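Local atomic coordinates of TSSL (Francisella novicida, PDB entry 4ACK), a protein that is probably an inner-membrane component of the type VI secretion system, a machine that delivers effector proteins, and is represented by its cytoplasmic domain. Residues A[60-65]-A[92-97]; A[102-107]-A[133-138]; A[108-113]-A[119-124]. One frame throughout, in Å; residues are numbered along the deposited sequence.

Interaction 1. Residues A[60-65]-A[92-97]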
loop_
_atom_site.group_PDB
_atom_site.type_symbol
_atom_site.label_atom_id
_atom_site.label_comp_id
_atom_site.label_asym_id
_atom_site.label_seq_id
_atom_site.Cartn_x
_atom_site.Cartn_y
_atom_site.Cartn_z
ATOM N N TYR A 60 -4.993 8.551 -2.810
ATOM C CA TYR A 60 -5.649 7.292 -3.001
ATOM C C TYR A 60 -4.725 6.204 -3.569
ATOM O O TYR A 60 -5.020 5.007 -3.519
ATOM C CB TYR A 60 -6.855 7.452 -3.904
ATOM C CG TYR A 60 -8.080 8.068 -3.243
ATOM C CD1 TYR A 60 -8.027 8.602 -1.931
ATOM C CD2 TYR A 60 -9.265 8.165 -3.955
ATOM C CE1 TYR A 60 -9.140 9.138 -1.343
ATOM C CE2 TYR A 60 -10.407 8.713 -3.378
ATOM C CZ TYR A 60 -10.339 9.186 -2.084
ATOM O OH TYR A 60 -11.497 9.694 -1.548
ATOM N N ILE A 61 -3.643 6.621 -4.202
ATOM C CA ILE A 61 -2.770 5.679 -4.849
ATOM C C ILE A 61 -1.663 5.371 -3.839
ATOM O O ILE A 61 -1.364 4.233 -3.653
ATOM C CB ILE A 61 -2.153 6.307 -6.120
ATOM C CG1 ILE A 61 -3.209 6.417 -7.200
ATOM C CG2 ILE A 61 -0.897 5.505 -6.624
ATOM C CD1 ILE A 61 -2.823 7.524 -8.221
ATOM N N VAL A 62 -1.100 6.384 -3.175
ATOM C CA VAL A 62 0.043 6.160 -2.316
ATOM C C VAL A 62 -0.341 5.672 -0.867
ATOM O O VAL A 62 0.385 4.910 -0.267
ATOM C CB VAL A 62 0.893 7.444 -2.223
ATOM C CG1 VAL A 62 2.072 7.363 -1.142
ATOM C CG2 VAL A 62 1.416 7.803 -3.643
ATOM N N PHE A 63 -1.447 6.154 -0.301
ATOM C CA PHE A 63 -1.777 5.672 1.068
ATOM C C PHE A 63 -1.913 4.116 1.163
ATOM O O PHE A 63 -1.394 3.521 2.085
ATOM C CB PHE A 63 -3.039 6.326 1.583
ATOM C CG PHE A 63 -3.383 5.894 2.971
ATOM C CD1 PHE A 63 -4.113 4.713 3.190
ATOM C CD2 PHE A 63 -2.910 6.624 4.056
ATOM C CE1 PHE A 63 -4.419 4.307 4.509
ATOM C CE2 PHE A 63 -3.205 6.214 5.399
ATOM C CZ PHE A 63 -3.944 5.071 5.605
ATOM N N PRO A 64 -2.652 3.476 0.249
ATOM C CA PRO A 64 -2.805 2.057 0.376
ATOM C C PRO A 64 -1.487 1.301 0.251
ATOM O O PRO A 64 -1.375 0.205 0.786
ATOM C CB PRO A 64 -3.709 1.681 -0.812
ATOM C CG PRO A 64 -4.526 2.965 -1.059
ATOM C CD PRO A 64 -3.518 4.045 -0.796
ATOM N N LEU A 65 -0.530 1.829 -0.526
ATOM C CA LEU A 65 0.747 1.160 -0.676
ATOM C C LEU A 65 1.476 1.255 0.614
ATOM O O LEU A 65 2.079 0.279 1.047
ATOM C CB LEU A 65 1.581 1.780 -1.827
ATOM C CG LEU A 65 2.996 1.243 -1.962
ATOM C CD1 LEU A 65 2.831 -0.231 -2.374
ATOM C CD2 LEU A 65 3.730 2.082 -3.043
ATOM N N GLU A 92 3.685 8.820 9.050
ATOM C CA GLU A 92 4.660 9.846 8.650
ATOM C C GLU A 92 4.129 10.687 7.460
ATOM O O GLU A 92 4.275 11.900 7.433
ATOM C CB GLU A 92 5.952 9.147 8.250
ATOM C CG GLU A 92 7.169 10.016 8.257
ATOM C CD GLU A 92 8.359 9.343 7.590
ATOM O OE1 GLU A 92 8.691 8.190 7.967
ATOM O OE2 GLU A 92 8.965 9.984 6.685
ATOM N N TYR A 93 3.492 10.031 6.500
ATOM C CA TYR A 93 3.122 10.657 5.238
ATOM C C TYR A 93 1.729 11.264 5.159
ATOM O O TYR A 93 1.522 12.200 4.379
ATOM C CB TYR A 93 3.277 9.648 4.121
ATOM C CG TYR A 93 4.707 9.493 3.752
ATOM C CD1 TYR A 93 5.351 10.457 2.965
ATOM C CD2 TYR A 93 5.446 8.419 4.223
ATOM C CE1 TYR A 93 6.690 10.325 2.638
ATOM C CE2 TYR A 93 6.784 8.280 3.891
ATOM C CZ TYR A 93 7.397 9.235 3.113
ATOM O OH TYR A 93 8.723 9.086 2.791
ATOM N N TYR A 94 0.793 10.717 5.952
ATOM C CA TYR A 94 -0.617 11.000 5.789
ATOM C C TYR A 94 -1.336 11.211 7.114
ATOM O O TYR A 94 -2.561 11.349 7.182
ATOM C CB TYR A 94 -1.276 9.898 4.958
ATOM C CG TYR A 94 -0.984 10.104 3.499
ATOM C CD1 TYR A 94 -1.437 11.268 2.826
ATOM C CD2 TYR A 94 -0.196 9.195 2.802
ATOM C CE1 TYR A 94 -1.130 11.489 1.476
ATOM C CE2 TYR A 94 0.115 9.391 1.474
ATOM C CZ TYR A 94 -0.355 10.534 0.808
ATOM O OH TYR A 94 -0.023 10.699 -0.517
ATOM N N ASP A 95 -0.536 11.202 8.163
ATOM C CA ASP A 95 -0.955 11.597 9.479
ATOM C C ASP A 95 -2.114 10.789 10.006
ATOM O O ASP A 95 -2.953 11.318 10.723
ATOM C CB ASP A 95 -1.308 13.092 9.508
ATOM C CG ASP A 95 -0.816 13.761 10.785
ATOM O OD1 ASP A 95 0.427 13.957 10.877
ATOM O OD2 ASP A 95 -1.647 14.038 11.699
ATOM N N ARG A 96 -2.189 9.517 9.638
ATOM C CA ARG A 96 -3.214 8.655 10.196
ATOM C C ARG A 96 -2.679 7.242 10.261
ATOM O O ARG A 96 -1.662 6.922 9.616
ATOM C CB ARG A 96 -4.527 8.759 9.429
ATOM C CG ARG A 96 -4.464 8.264 7.978
ATOM C CD ARG A 96 -5.691 8.736 7.209
ATOM N NE ARG A 96 -6.901 8.146 7.745
ATOM C CZ ARG A 96 -8.133 8.524 7.438
ATOM N NH1 ARG A 96 -8.349 9.530 6.608
ATOM N NH2 ARG A 96 -9.153 7.900 7.984
ATOM N N LYS A 97 -3.336 6.404 11.060
ATOM C CA LYS A 97 -2.799 5.094 11.319
ATOM C C LYS A 97 -3.913 4.048 11.273
ATOM O O LYS A 97 -3.763 2.972 11.779
ATOM C CB LYS A 97 -1.998 5.093 12.649
ATOM C CG LYS A 97 -2.849 5.151 13.895
ATOM C CD LYS A 97 -2.068 5.606 15.136
ATOM C CE LYS A 97 -2.828 5.223 16.392
ATOM N NZ LYS A 97 -2.091 5.681 17.593
#
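Phe63 and Tyr94 run past one another in opposite directions where the first half of helix 55-79 meets helix 89-94 and the residues that follow. The Phe63 ring presents its rim to Tyr94, with CD2 3.8 Å from Tyr94 CB, which lies close to the plane of the phenyl ring. CG of Phe63 stands anti to its own backbone N (chi1 -178°), which brings the CD2/CE2 flank against Tyr94 and Arg96. Tyr94 in turn reaches across Val62 at about a right angle; Val62 CG1 sits at the edge of the phenol ring, 3.8 Å from Tyr94 CE2. Beyond the helix, Asp95 takes a positive phi, and the turned chain sends Arg96 across Phe63 on a nearly perpendicular course. Arg96 CG comes within 3.5 Å of Phe63 CE2, and its guanidinium plane stands 71° from the phenyl ring. Tyr94 OH, 3.8 Å from Val62 CB, is hydrogen-bonded to Gln46 NE2 of helix 30-52, and Arg96 forms a salt bridge with Asp98 and a cation-pi contact with Tyr102. No hydrogen bond joins the segments, so cohesion is mainly dispersive, while Gln46 and Asp98 probably help to fix the phenol and guanidinium groups.

Interaction 2. Residues A[102-107]-A[133-138]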
loop_
_atom_site.group_PDB
_atom_site.type_symbol
_atom_site.label_atom_id
_atom_site.label_comp_id
_atom_site.label_asym_id
_atom_site.label_seq_id
_atom_site.Cartn_x
_atom_site.Cartn_y
_atom_site.Cartn_z
ATOM N N TYR A 102 -9.079 2.389 6.374
ATOM C CA TYR A 102 -9.149 3.500 5.437
ATOM C C TYR A 102 -8.895 3.048 3.963
ATOM O O TYR A 102 -9.509 3.552 2.998
ATOM C CB TYR A 102 -8.226 4.650 5.896
ATOM C CG TYR A 102 -8.418 5.904 5.059
ATOM C CD1 TYR A 102 -9.687 6.421 4.820
ATOM C CD2 TYR A 102 -7.317 6.535 4.442
ATOM C CE1 TYR A 102 -9.842 7.599 4.012
ATOM C CE2 TYR A 102 -7.457 7.656 3.658
ATOM C CZ TYR A 102 -8.721 8.189 3.442
ATOM O OH TYR A 102 -8.836 9.331 2.668
ATOM N N VAL A 103 -8.058 2.035 3.776
ATOM C CA VAL A 103 -7.898 1.466 2.397
ATOM C C VAL A 103 -9.237 1.033 1.832
ATOM O O VAL A 103 -9.499 1.193 0.632
ATOM C CB VAL A 103 -6.901 0.283 2.404
ATOM C CG1 VAL A 103 -7.016 -0.607 1.140
ATOM C CG2 VAL A 103 -5.499 0.760 2.722
ATOM N N PHE A 104 -10.098 0.424 2.649
ATOM C CA PHE A 104 -11.391 -0.014 2.084
ATOM C C PHE A 104 -12.372 1.132 1.956
ATOM O O PHE A 104 -13.236 1.134 1.057
ATOM C CB PHE A 104 -11.982 -1.231 2.824
ATOM C CG PHE A 104 -11.070 -2.422 2.757
ATOM C CD1 PHE A 104 -11.048 -3.223 1.628
ATOM C CD2 PHE A 104 -10.182 -2.689 3.811
ATOM C CE1 PHE A 104 -10.165 -4.318 1.527
ATOM C CE2 PHE A 104 -9.328 -3.759 3.748
ATOM C CZ PHE A 104 -9.318 -4.594 2.590
ATOM N N GLU A 105 -12.148 2.165 2.747
ATOM C CA GLU A 105 -12.839 3.421 2.475
ATOM C C GLU A 105 -12.417 4.035 1.129
ATOM O O GLU A 105 -13.270 4.419 0.328
ATOM C CB GLU A 105 -12.622 4.460 3.564
ATOM C CG GLU A 105 -13.645 5.602 3.389
ATOM C CD GLU A 105 -13.454 6.695 4.434
ATOM O OE1 GLU A 105 -13.128 6.349 5.569
ATOM O OE2 GLU A 105 -13.606 7.885 4.115
ATOM N N ILE A 106 -11.112 4.132 0.873
ATOM C CA ILE A 106 -10.620 4.503 -0.487
ATOM C C ILE A 106 -11.241 3.655 -1.583
ATOM O O ILE A 106 -11.741 4.193 -2.621
ATOM C CB ILE A 106 -9.097 4.405 -0.553
ATOM C CG1 ILE A 106 -8.565 5.522 0.343
ATOM C CG2 ILE A 106 -8.579 4.468 -2.056
ATOM C CD1 ILE A 106 -7.041 5.461 0.643
ATOM N N THR A 107 -11.254 2.347 -1.357
ATOM C CA THR A 107 -11.748 1.416 -2.346
ATOM C C THR A 107 -13.253 1.665 -2.618
ATOM O O THR A 107 -13.654 1.694 -3.785
ATOM C CB THR A 107 -11.490 -0.032 -1.920
ATOM O OG1 THR A 107 -10.057 -0.208 -1.668
ATOM C CG2 THR A 107 -11.980 -1.028 -2.980
ATOM N N TYR A 133 -4.838 -7.550 3.854
ATOM C CA TYR A 133 -6.050 -8.000 4.582
ATOM C C TYR A 133 -6.742 -6.843 5.321
ATOM O O TYR A 133 -7.964 -6.794 5.392
ATOM C CB TYR A 133 -5.699 -9.081 5.607
ATOM C CG TYR A 133 -5.115 -10.319 4.993
ATOM C CD1 TYR A 133 -5.591 -10.815 3.776
ATOM C CD2 TYR A 133 -4.071 -10.991 5.608
ATOM C CE1 TYR A 133 -5.038 -11.974 3.206
ATOM C CE2 TYR A 133 -3.533 -12.159 5.038
ATOM C CZ TYR A 133 -4.030 -12.631 3.845
ATOM O OH TYR A 133 -3.484 -13.754 3.272
ATOM N N GLY A 134 -5.941 -5.928 5.832
ATOM C CA GLY A 134 -6.397 -4.810 6.616
ATOM C C GLY A 134 -7.334 -5.309 7.691
ATOM O O GLY A 134 -6.983 -6.230 8.420
ATOM N N LYS A 135 -8.544 -4.758 7.738
ATOM C CA LYS A 135 -9.506 -4.997 8.868
ATOM C C LYS A 135 -9.989 -6.415 8.790
ATOM O O LYS A 135 -10.574 -6.963 9.733
ATOM C CB LYS A 135 -10.686 -3.991 8.803
ATOM C CG LYS A 135 -11.550 -4.168 7.551
ATOM C CD LYS A 135 -12.355 -2.888 7.347
ATOM C CE LYS A 135 -13.786 -3.178 6.953
ATOM N NZ LYS A 135 -14.468 -1.951 6.311
ATOM N N TYR A 136 -9.722 -7.057 7.656
ATOM C CA TYR A 136 -10.208 -8.416 7.510
ATOM C C TYR A 136 -9.214 -9.478 8.017
ATOM O O TYR A 136 -9.460 -10.615 7.805
ATOM C CB TYR A 136 -10.612 -8.710 6.070
ATOM C CG TYR A 136 -11.714 -7.819 5.588
ATOM C CD1 TYR A 136 -13.038 -7.962 6.066
ATOM C CD2 TYR A 136 -11.431 -6.762 4.695
ATOM C CE1 TYR A 136 -14.049 -7.062 5.632
ATOM C CE2 TYR A 136 -12.431 -5.916 4.218
ATOM C CZ TYR A 136 -13.737 -6.072 4.671
ATOM O OH TYR A 136 -14.708 -5.184 4.193
ATOM N N TYR A 137 -8.099 -9.084 8.630
ATOM C CA TYR A 137 -7.033 -10.004 9.046
ATOM C C TYR A 137 -7.540 -11.253 9.784
ATOM O O TYR A 137 -7.019 -12.343 9.570
ATOM C CB TYR A 137 -5.988 -9.268 9.935
ATOM C CG TYR A 137 -6.538 -8.751 11.273
ATOM C CD1 TYR A 137 -7.344 -7.592 11.329
ATOM C CD2 TYR A 137 -6.253 -9.434 12.503
ATOM C CE1 TYR A 137 -7.881 -7.131 12.551
ATOM C CE2 TYR A 137 -6.784 -8.967 13.751
ATOM C CZ TYR A 137 -7.607 -7.827 13.743
ATOM O OH TYR A 137 -8.141 -7.346 14.918
ATOM N N ASP A 138 -8.528 -11.086 10.674
ATOM C CA ASP A 138 -8.986 -12.223 11.471
ATOM C C ASP A 138 -9.701 -13.253 10.643
ATOM O O ASP A 138 -9.799 -14.371 11.072
ATOM C CB ASP A 138 -9.895 -11.789 12.654
ATOM C CG ASP A 138 -10.327 -13.027 13.532
ATOM O OD1 ASP A 138 -9.420 -13.501 14.282
ATOM O OD2 ASP A 138 -11.477 -13.574 13.411
#
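Phe104 leaves helix 99-112 with its CB pointing toward the loop 133-138, and its ring packs against Tyr136, Lys135 and the backbone of Tyr133 and Gly134. At the root of the ring, CG lies 4.0 Å from Tyr136 CE2, which is poised over the centre of the phenyl face. One step out, Phe104 CD2 touches the aliphatic part of Lys135, 4.2 Å from its CD. Farther along the same side, Phe104 CE2 comes to 3.7 Å from the carbonyl O of Tyr133 and also meets Gly134 CA near the ring plane. On the other side, Phe104 CD1 and CE1 both meet Tyr136 CE2, CE1 at 3.9 Å. At the far end, Phe104 CZ is 3.7 Å from Tyr136 CD2. The tyrosine thus points its edge at the phenylalanine face in a T-shaped pair, with centroids 4.9 Å apart and planes at 79°. Lys135 CG covers a face of the Tyr136 ring, 3.8 Å above its centre. Tyr148 of helix 143-153 meets the Phe104 ring as well. The contact rests on dispersion and on the weak electrostatics of an aromatic edge facing a pi cloud, and the Glu71 carboxylate satisfies the N atoms of Tyr133 and Gly134.

Interaction 3. Residues A[108-113]-A[119-124]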
loop_
_atom_site.group_PDB
_atom_site.type_symbol
_atom_site.label_atom_id
_atom_site.label_comp_id
_atom_site.label_asym_id
_atom_site.label_seq_id
_atom_site.Cartn_x
_atom_site.Cartn_y
_atom_site.Cartn_z
ATOM N N ASP A 108 -14.065 1.856 -1.545
ATOM C CA ASP A 108 -15.452 2.302 -1.698
ATOM C C ASP A 108 -15.548 3.533 -2.606
ATOM O O ASP A 108 -16.362 3.577 -3.476
ATOM C CB ASP A 108 -16.105 2.674 -0.337
ATOM C CG ASP A 108 -16.300 1.460 0.565
ATOM O OD1 ASP A 108 -16.440 0.331 0.069
ATOM O OD2 ASP A 108 -16.249 1.645 1.791
ATOM N N ASN A 109 -14.741 4.539 -2.349
ATOM C CA ASN A 109 -14.812 5.743 -3.125
ATOM C C ASN A 109 -14.504 5.525 -4.605
ATOM O O ASN A 109 -15.347 5.860 -5.458
ATOM C CB ASN A 109 -13.926 6.788 -2.538
ATOM C CG ASN A 109 -14.421 7.260 -1.149
ATOM O OD1 ASN A 109 -15.514 6.892 -0.717
ATOM N ND2 ASN A 109 -13.618 8.085 -0.467
ATOM N N ILE A 110 -13.371 4.890 -4.919
ATOM C CA ILE A 110 -13.019 4.679 -6.341
ATOM C C ILE A 110 -13.974 3.736 -7.002
ATOM O O ILE A 110 -14.138 3.774 -8.210
ATOM C CB ILE A 110 -11.582 4.221 -6.542
ATOM C CG1 ILE A 110 -11.348 2.750 -6.147
ATOM C CG2 ILE A 110 -10.666 5.179 -5.832
ATOM C CD1 ILE A 110 -9.816 2.321 -6.385
ATOM N N LEU A 111 -14.645 2.895 -6.209
ATOM C CA LEU A 111 -15.594 1.961 -6.836
ATOM C C LEU A 111 -16.991 2.573 -7.075
ATOM O O LEU A 111 -17.753 2.065 -7.898
ATOM C CB LEU A 111 -15.726 0.608 -6.081
ATOM C CG LEU A 111 -14.631 -0.477 -6.215
ATOM C CD1 LEU A 111 -14.926 -1.548 -5.197
ATOM C CD2 LEU A 111 -14.588 -1.130 -7.641
ATOM N N SER A 112 -17.359 3.536 -6.266
ATOM C CA SER A 112 -18.616 4.228 -6.386
ATOM C C SER A 112 -18.740 5.160 -7.571
ATOM O O SER A 112 -19.751 5.213 -8.205
ATOM C CB SER A 112 -18.975 4.929 -5.100
ATOM O OG SER A 112 -18.420 6.189 -5.070
ATOM N N GLU A 113 -17.682 5.889 -7.859
ATOM C CA GLU A 113 -17.665 6.858 -8.931
ATOM C C GLU A 113 -16.652 6.575 -9.995
ATOM O O GLU A 113 -15.492 6.398 -9.739
ATOM C CB GLU A 113 -17.324 8.205 -8.372
ATOM C CG GLU A 113 -18.456 8.916 -7.782
ATOM C CD GLU A 113 -18.100 10.328 -7.499
ATOM O OE1 GLU A 113 -17.424 10.558 -6.499
ATOM O OE2 GLU A 113 -18.484 11.202 -8.277
ATOM N N ILE A 119 -4.626 3.718 -12.661
ATOM C CA ILE A 119 -3.647 3.448 -11.616
ATOM C C ILE A 119 -4.242 3.301 -10.145
ATOM O O ILE A 119 -3.656 2.576 -9.295
ATOM C CB ILE A 119 -2.469 4.445 -11.667
ATOM C CG1 ILE A 119 -1.369 3.997 -10.692
ATOM C CG2 ILE A 119 -2.929 5.920 -11.401
ATOM C CD1 ILE A 119 -0.027 4.663 -10.874
ATOM N N CYS A 120 -5.351 4.014 -9.855
ATOM C CA CYS A 120 -6.058 3.844 -8.540
ATOM C C CYS A 120 -6.469 2.400 -8.329
ATOM O O CYS A 120 -6.122 1.822 -7.315
ATOM C CB CYS A 120 -7.290 4.751 -8.435
ATOM S SG CYS A 120 -6.802 6.457 -8.281
ATOM N N TYR A 121 -7.190 1.834 -9.305
ATOM C CA TYR A 121 -7.634 0.445 -9.275
ATOM C C TYR A 121 -6.504 -0.613 -9.315
ATOM O O TYR A 121 -6.679 -1.749 -8.763
ATOM C CB TYR A 121 -8.630 0.201 -10.416
ATOM C CG TYR A 121 -9.749 1.247 -10.426
ATOM C CD1 TYR A 121 -9.589 2.466 -11.083
ATOM C CD2 TYR A 121 -10.960 1.031 -9.728
ATOM C CE1 TYR A 121 -10.632 3.471 -11.094
ATOM C CE2 TYR A 121 -12.003 2.027 -9.708
ATOM C CZ TYR A 121 -11.822 3.247 -10.388
ATOM O OH TYR A 121 -12.824 4.253 -10.335
ATOM N N GLN A 122 -5.399 -0.294 -10.037
ATOM C CA GLN A 122 -4.281 -1.208 -10.220
ATOM C C GLN A 122 -3.510 -1.260 -8.929
ATOM O O GLN A 122 -2.992 -2.291 -8.557
ATOM C CB GLN A 122 -3.305 -0.712 -11.334
ATOM C CG GLN A 122 -3.951 -0.680 -12.746
ATOM C CD GLN A 122 -3.019 -0.100 -13.847
ATOM O OE1 GLN A 122 -2.506 1.030 -13.739
ATOM N NE2 GLN A 122 -2.823 -0.879 -14.919
ATOM N N THR A 123 -3.364 -0.120 -8.279
ATOM C CA THR A 123 -2.693 -0.099 -7.015
ATOM C C THR A 123 -3.461 -0.946 -5.957
ATOM O O THR A 123 -2.827 -1.757 -5.250
ATOM C CB THR A 123 -2.488 1.307 -6.577
ATOM O OG1 THR A 123 -1.694 1.961 -7.583
ATOM C CG2 THR A 123 -1.760 1.325 -5.254
ATOM N N ILE A 124 -4.800 -0.820 -5.907
ATOM C CA ILE A 124 -5.596 -1.640 -4.978
ATOM C C ILE A 124 -5.474 -3.110 -5.372
ATOM O O ILE A 124 -5.230 -3.948 -4.538
ATOM C CB ILE A 124 -7.102 -1.262 -4.901
ATOM C CG1 ILE A 124 -7.290 0.202 -4.484
ATOM C CG2 ILE A 124 -7.871 -2.216 -3.923
ATOM C CD1 ILE A 124 -6.706 0.569 -3.169
#
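Ile110 and Tyr121 carry this contact between the last turn of helix 99-112 and the start of helix 118-129, through one polar bond and a set of apolar touches. The polar link is a hydrogen bond: Tyr121 OH donates to the backbone O of Ile110, modelled at 2.5 Å. The hydroxyl approaches obliquely to the C=O bond and is tilted 21° out of the carbonyl plane. The carbonyl belongs to the final turn of its helix, where the tyrosine gives it a side-chain donor. Ser112 OG makes a separate bond within that turn, to Asn109 O at 3.1 Å.

The CH-pi contact comes from the Ile110 side chain, which passes the tyrosine in the opposite direction. CD1 hangs over one face of the phenol, 4.1 Å from the ring centroid and displaced toward its rim. With CG1 set between the backbone N and the carbonyl carbon (chi1 74°), the ethyl branch reaches along the ring. His155 stacks on the Tyr121 ring too.

Aliphatic packing completes the joint: Ile110 CD1 also meets Ile124 CG1 at 3.8 Å and Cys120 CB at 4.1 Å. Ile152 of helix 143-153 touches both Ile110 and Ile124.

The helix axes approach to 10.6 Å at 135° between their directions, roughly antiparallel but well splayed: a helical hairpin closed by a short connection, within the all-helical DotU fold.

Overall arrangement
From the N terminus, helix 55-79 supplies the first segment of interaction 1, whose closure with residues 92-97 brings helix 89-94 back against it. That loop is complete before interaction 2 opens on helix 99-112, so the two stand in series. Interaction 2 ends in the loop ahead of helix 143-153, and the tighter hairpin of interaction 3 lies wholly within its span; both draw on helix 99-112. Helix 55-79, itself part of interaction 1, also touches residues of interactions 2 and 3: Phe63 packs on Tyr102, Pro64 on Val103, and Ile61 on Ile119 and Cys120, while Tyr60 probably hydrogen-bonds Asn109. Thr107 against Ile124 joins interactions 2 and 3 directly.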